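Local coordinates for protein streptokinase domain B (Streptococcus dysgalactiae subsp. equisimilis, PDB 1QQR) that probably contributes, as one domain of streptokinase, to the non-proteolytic activation of plasminogen that leads to fibrinolysis, at residues N3-V8 and R98-R103; S7-Y12 and N115-I120. All coordinates share one frame; numbering follows the deposited sequence.

Interaction 1. Residues N3-V8 and R98-R103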
loop_
_atom_site.group_PDB
_atom_site.type_symbol
_atom_site.label_atom_id
_atom_site.label_comp_id
_atom_site.label_asym_id
_atom_site.label_seq_id
_atom_site.Cartn_x
_atom_site.Cartn_y
_atom_site.Cartn_z
ATOM N N ASN A 3 8.114 -14.624 19.950
ATOM C CA ASN A 3 7.676 -13.343 20.484
ATOM C C ASN A 3 6.845 -12.628 19.430
ATOM O O ASN A 3 7.354 -11.819 18.663
ATOM C CB ASN A 3 8.899 -12.504 20.845
ATOM C CG ASN A 3 10.122 -13.356 21.115
ATOM O OD1 ASN A 3 10.120 -14.201 22.015
ATOM N ND2 ASN A 3 11.175 -13.152 20.325
ATOM N N GLN A 4 5.560 -12.936 19.402
ATOM C CA GLN A 4 4.655 -12.349 18.438
ATOM C C GLN A 4 4.669 -10.830 18.489
ATOM O O GLN A 4 4.565 -10.235 19.562
ATOM C CB GLN A 4 3.239 -12.847 18.702
ATOM C CG GLN A 4 2.232 -12.484 17.630
ATOM C CD GLN A 4 0.832 -12.904 18.012
ATOM O OE1 GLN A 4 0.185 -12.259 18.843
ATOM N NE2 GLN A 4 0.358 -14.000 17.421
ATOM N N ALA A 5 4.793 -10.203 17.322
ATOM C CA ALA A 5 4.785 -8.749 17.252
ATOM C C ALA A 5 3.575 -8.253 18.042
ATOM O O ALA A 5 2.517 -8.867 18.017
ATOM C CB ALA A 5 4.695 -8.306 15.806
ATOM N N LYS A 6 3.729 -7.141 18.736
ATOM C CA LYS A 6 2.651 -6.601 19.542
ATOM C C LYS A 6 1.793 -5.603 18.768
ATOM O O LYS A 6 0.693 -5.230 19.198
ATOM C CB LYS A 6 3.262 -5.920 20.772
ATOM C CG LYS A 6 4.237 -6.843 21.523
ATOM C CD LYS A 6 5.191 -6.091 22.439
ATOM C CE LYS A 6 6.283 -7.030 22.949
ATOM N NZ LYS A 6 7.345 -6.319 23.725
ATOM N N SER A 7 2.293 -5.191 17.608
ATOM C CA SER A 7 1.608 -4.195 16.815
ATOM C C SER A 7 2.199 -4.171 15.420
ATOM O O SER A 7 3.347 -4.558 15.218
ATOM C CB SER A 7 1.852 -2.833 17.451
ATOM O OG SER A 7 0.668 -2.094 17.572
ATOM N N VAL A 8 1.421 -3.715 14.452
ATOM C CA VAL A 8 1.949 -3.581 13.108
ATOM C C VAL A 8 1.487 -2.247 12.542
ATOM O O VAL A 8 0.286 -2.017 12.388
ATOM C CB VAL A 8 1.509 -4.735 12.206
ATOM C CG1 VAL A 8 1.913 -4.464 10.764
ATOM C CG2 VAL A 8 2.179 -5.996 12.665
ATOM N N ARG A 98 3.788 -12.463 13.068
ATOM C CA ARG A 98 5.226 -12.347 12.963
ATOM C C ARG A 98 5.930 -12.163 14.292
ATOM O O ARG A 98 5.339 -11.794 15.322
ATOM C CB ARG A 98 5.599 -11.169 12.038
ATOM C CG ARG A 98 5.389 -9.796 12.698
ATOM C CD ARG A 98 5.265 -8.670 11.678
ATOM N NE ARG A 98 4.025 -8.741 10.901
ATOM C CZ ARG A 98 3.749 -7.972 9.844
ATOM N NH1 ARG A 98 4.631 -7.074 9.418
ATOM N NH2 ARG A 98 2.566 -8.066 9.236
ATOM N N GLU A 99 7.231 -12.398 14.218
ATOM C CA GLU A 99 8.147 -12.256 15.331
ATOM C C GLU A 99 8.281 -10.756 15.589
ATOM O O GLU A 99 8.306 -9.973 14.649
ATOM C CB GLU A 99 9.488 -12.852 14.921
ATOM C CG GLU A 99 10.287 -13.386 16.068
ATOM C CD GLU A 99 9.605 -14.543 16.751
ATOM O OE1 GLU A 99 9.412 -15.585 16.093
ATOM O OE2 GLU A 99 9.265 -14.401 17.942
ATOM N N GLN A 100 8.351 -10.357 16.853
ATOM C CA GLN A 100 8.477 -8.943 17.219
ATOM C C GLN A 100 9.810 -8.392 16.720
ATOM O O GLN A 100 10.853 -8.986 16.949
ATOM C CB GLN A 100 8.396 -8.782 18.737
ATOM C CG GLN A 100 8.784 -7.415 19.247
ATOM C CD GLN A 100 7.733 -6.370 18.965
ATOM O OE1 GLN A 100 6.554 -6.577 19.246
ATOM N NE2 GLN A 100 8.153 -5.228 18.427
ATOM N N ALA A 101 9.768 -7.246 16.048
ATOM C CA ALA A 101 10.981 -6.631 15.506
ATOM C C ALA A 101 11.898 -6.016 16.564
ATOM O O ALA A 101 11.434 -5.485 17.590
ATOM C CB ALA A 101 10.606 -5.542 14.498
ATOM N N TYR A 102 13.200 -6.064 16.297
ATOM C CA TYR A 102 14.166 -5.430 17.191
ATOM C C TYR A 102 15.470 -5.156 16.463
ATOM O O TYR A 102 15.750 -5.747 15.422
ATOM C CB TYR A 102 14.491 -6.319 18.395
ATOM C CG TYR A 102 15.372 -7.483 18.023
ATOM C CD1 TYR A 102 14.831 -8.625 17.444
ATOM C CD2 TYR A 102 16.769 -7.411 18.181
ATOM C CE1 TYR A 102 15.639 -9.677 17.019
ATOM C CE2 TYR A 102 17.597 -8.469 17.763
ATOM C CZ TYR A 102 17.017 -9.593 17.187
ATOM O OH TYR A 102 17.792 -10.643 16.798
ATOM N N ARG A 103 16.273 -4.270 17.035
ATOM C CA ARG A 103 17.587 -3.968 16.489
ATOM C C ARG A 103 18.580 -4.164 17.637
ATOM O O ARG A 103 18.200 -4.294 18.799
ATOM C CB ARG A 103 17.661 -2.531 15.966
ATOM C CG ARG A 103 17.310 -1.479 16.968
ATOM C CD ARG A 103 17.784 -0.113 16.489
ATOM N NE ARG A 103 17.179 0.959 17.278
ATOM C CZ ARG A 103 16.249 1.794 16.821
ATOM N NH1 ARG A 103 15.817 1.691 15.567
ATOM N NH2 ARG A 103 15.727 2.714 17.627
HETATM O O HOH W 1 5.802 -3.994 16.999
#
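Val8 lays its methyl CG2 over one face of the Arg98 guanidinium, 3.7 Å above the plane and over its centre, while CG1 lies over the same face, 4.0 Å from both NH1 and NH2. The polar partners of the group come from other parts of the chain: NH2 forms a salt bridge with Asp118, NH1 another with Asp77, and NE donates to the carbonyl of Lys96. Two carboxylates and a carbonyl therefore fix the rotation of the group that the valine packs against. A bend at chi3 (69°) brings the guanidinium back to the valine, after CG has passed the Ala5 methyl (Arg98 CG to Ala5 CB 3.5 Å). A second flat group, the Gln100 amide, meets the loop at Lys6. Its OE1 accepts the backbone N-H of Lys6 at 2.9 Å, the donor tilted 22° from the carbonyl plane, and the Lys6 side chain crosses that of Gln100 at about a right angle, passing its CG 3.3 Å from Gln100 OE1. The turn at chi2 (74°) curls the glutamine back toward that loop, where NE2 donates to a water that itself donates to Ser7 O. The lysine's charged end goes on to a salt bridge with Glu113.

Between these side chains lies a single beta bridge, Gln4 with Glu99, joining the loop that leads into strand 8-18 to the loop ahead of strand 102-104. Ala5 N donates to Arg98 O at 2.6 Å, and Gln100 N to Asn3 O at 2.5 Å. Between the two, Gln4 CA makes a CA-H...O contact with Arg98 O (CA to O 3.2 Å). At the exposed end, Glu99 OE1 accepts from Gln2 N, tying the carboxylate to the start of the chain.

Interaction 2. Residues S7-Y12 and N115-I120; sequences SVDVEY and NNTDLI
Two parallel strands of the mixed sheet, 8-18 and 111-128, run side by side here, the short segments inclined by 23°. Asp9 and Glu11 each donate and accept, in the parallel pattern: Asp9 N donates to Asn116 O and its O accepts from Asp118 N, both at 2.9 Å, then Glu11 N donates to Asp118 O and Ile120 N to Glu11 O, both at 2.7 Å. Segments 103 residues apart in sequence thus become neighbours, consistent with the beta-grasp fold of streptokinase domains, with helix 46-60 packed on the face that carries Tyr12. On that face Val10 CG1 meets the Ile120 tip, CD1, at 3.5 Å; chi1 of -63° sets the isoleucine CG1 beside the backbone N, and from there CD1 reaches back to Val10. Tyr12 brings CD1 to Ile120 CG2 (3.9 Å), its hydroxyl hydrogen-bonded to Glu122 farther along. Nearer the start, Val8 CG1 lies against the carboxylate of Asp118 (CG 3.7 Å), whose oxygens are taken by Tyr93 and Arg98. The other face is more polar: the Thr117 methyl CG2 touches both Asp9 CB and Glu11 OE2, and Asp9 OD1 is hydrogen-bonded to Thr37 OG1 on strand 33-38.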
loop_
_atom_site.group_PDB
_atom_site.type_symbol
_atom_site.label_atom_id
_atom_site.label_comp_id
_atom_site.label_asym_id
_atom_site.label_seq_id
_atom_site.Cartn_x
_atom_site.Cartn_y
_atom_site.Cartn_z
ATOM N N SER A 7 2.293 -5.191 17.608
ATOM C CA SER A 7 1.608 -4.195 16.815
ATOM C C SER A 7 2.199 -4.171 15.420
ATOM O O SER A 7 3.347 -4.558 15.218
ATOM C CB SER A 7 1.852 -2.833 17.451
ATOM O OG SER A 7 0.668 -2.094 17.572
ATOM N N VAL A 8 1.421 -3.715 14.452
ATOM C CA VAL A 8 1.949 -3.581 13.108
ATOM C C VAL A 8 1.487 -2.247 12.542
ATOM O O VAL A 8 0.286 -2.017 12.388
ATOM C CB VAL A 8 1.509 -4.735 12.206
ATOM C CG1 VAL A 8 1.913 -4.464 10.764
ATOM C CG2 VAL A 8 2.179 -5.996 12.665
ATOM N N ASP A 9 2.428 -1.340 12.293
ATOM C CA ASP A 9 2.057 -0.043 11.705
ATOM C C ASP A 9 1.843 -0.347 10.233
ATOM O O ASP A 9 2.758 -0.843 9.565
ATOM C CB ASP A 9 3.183 0.996 11.788
ATOM C CG ASP A 9 3.413 1.512 13.186
ATOM O OD1 ASP A 9 2.459 1.504 13.985
ATOM O OD2 ASP A 9 4.551 1.946 13.467
ATOM N N VAL A 10 0.646 -0.076 9.732
ATOM C CA VAL A 10 0.370 -0.337 8.330
ATOM C C VAL A 10 0.567 0.938 7.525
ATOM O O VAL A 10 -0.207 1.896 7.650
ATOM C CB VAL A 10 -1.075 -0.856 8.116
ATOM C CG1 VAL A 10 -1.312 -1.171 6.643
ATOM C CG2 VAL A 10 -1.312 -2.090 8.951
ATOM N N GLU A 11 1.625 0.951 6.723
ATOM C CA GLU A 11 1.906 2.087 5.871
ATOM C C GLU A 11 1.387 1.826 4.456
ATOM O O GLU A 11 1.297 0.679 3.991
ATOM C CB GLU A 11 3.398 2.392 5.856
ATOM C CG GLU A 11 3.846 3.157 7.087
ATOM C CD GLU A 11 5.359 3.207 7.236
ATOM O OE1 GLU A 11 6.061 3.490 6.245
ATOM O OE2 GLU A 11 5.851 2.972 8.357
ATOM N N TYR A 12 1.069 2.907 3.761
ATOM C CA TYR A 12 0.502 2.788 2.432
ATOM C C TYR A 12 1.177 3.665 1.408
ATOM O O TYR A 12 1.514 4.814 1.677
ATOM C CB TYR A 12 -0.980 3.156 2.518
ATOM C CG TYR A 12 -1.755 2.999 1.241
ATOM C CD1 TYR A 12 -2.128 1.750 0.784
ATOM C CD2 TYR A 12 -2.133 4.116 0.497
ATOM C CE1 TYR A 12 -2.865 1.607 -0.386
ATOM C CE2 TYR A 12 -2.875 3.994 -0.686
ATOM C CZ TYR A 12 -3.243 2.735 -1.121
ATOM O OH TYR A 12 -4.035 2.603 -2.249
ATOM N N ASN A 115 8.975 -1.015 16.437
ATOM C CA ASN A 115 7.708 -1.313 15.787
ATOM C C ASN A 115 7.809 -2.098 14.493
ATOM O O ASN A 115 8.698 -1.879 13.673
ATOM C CB ASN A 115 6.937 -0.012 15.574
ATOM C CG ASN A 115 6.458 0.587 16.895
ATOM O OD1 ASN A 115 6.788 1.725 17.241
ATOM N ND2 ASN A 115 5.683 -0.193 17.647
ATOM N N ASN A 116 6.910 -3.058 14.346
ATOM C CA ASN A 116 6.847 -3.867 13.144
ATOM C C ASN A 116 6.027 -3.033 12.166
ATOM O O ASN A 116 5.203 -2.206 12.581
ATOM C CB ASN A 116 6.140 -5.189 13.440
ATOM C CG ASN A 116 7.063 -6.218 14.070
ATOM O OD1 ASN A 116 7.674 -7.034 13.372
ATOM N ND2 ASN A 116 7.185 -6.170 15.390
ATOM N N THR A 117 6.250 -3.228 10.879
ATOM C CA THR A 117 5.506 -2.451 9.898
ATOM C C THR A 117 5.139 -3.309 8.709
ATOM O O THR A 117 5.842 -4.263 8.388
ATOM C CB THR A 117 6.344 -1.253 9.324
ATOM O OG1 THR A 117 7.539 -1.770 8.738
ATOM C CG2 THR A 117 6.748 -0.260 10.401
ATOM N N ASP A 118 4.021 -2.948 8.082
ATOM C CA ASP A 118 3.551 -3.574 6.849
ATOM C C ASP A 118 3.541 -2.404 5.865
ATOM O O ASP A 118 3.082 -1.308 6.192
ATOM C CB ASP A 118 2.110 -4.080 6.959
ATOM C CG ASP A 118 2.022 -5.572 7.222
ATOM O OD1 ASP A 118 3.049 -6.284 7.087
ATOM O OD2 ASP A 118 0.900 -6.035 7.549
ATOM N N LEU A 119 4.075 -2.615 4.677
ATOM C CA LEU A 119 4.032 -1.564 3.684
ATOM C C LEU A 119 3.140 -2.102 2.597
ATOM O O LEU A 119 3.506 -3.074 1.919
ATOM C CB LEU A 119 5.411 -1.252 3.079
ATOM C CG LEU A 119 5.316 -0.319 1.856
ATOM C CD1 LEU A 119 4.667 0.998 2.254
ATOM C CD2 LEU A 119 6.690 -0.051 1.262
ATOM N N ILE A 120 1.961 -1.504 2.464
ATOM C CA ILE A 120 1.046 -1.901 1.413
ATOM C C ILE A 120 1.283 -0.971 0.217
ATOM O O ILE A 120 1.151 0.250 0.321
ATOM C CB ILE A 120 -0.415 -1.747 1.836
ATOM C CG1 ILE A 120 -0.725 -2.673 3.016
ATOM C CG2 ILE A 120 -1.329 -2.034 0.629
ATOM C CD1 ILE A 120 -2.169 -2.562 3.509
HETATM O O HOH W 1 5.802 -3.994 16.999
#

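How the interactions relate
Interactions 1 and 2 have centres 11 Å apart and start from the same piece of chain, sharing Ser7 and Val8: the N-terminal loop 3-8 of interaction 1 runs straight into the strand of interaction 2. The partner segments also come in order, 98-103 before 115-120, and strands 102-104 and 111-128 are antiparallel neighbours in one sheet. Arg98 joins the sites directly, its NH2 bridging to Asp118 OD1 at 2.8 Å, and a single water touches both. As a worked example of how chain ends are stitched into a fold, the arrangement ties the domain's N-terminal part first to a connecting loop, then to its long last strand.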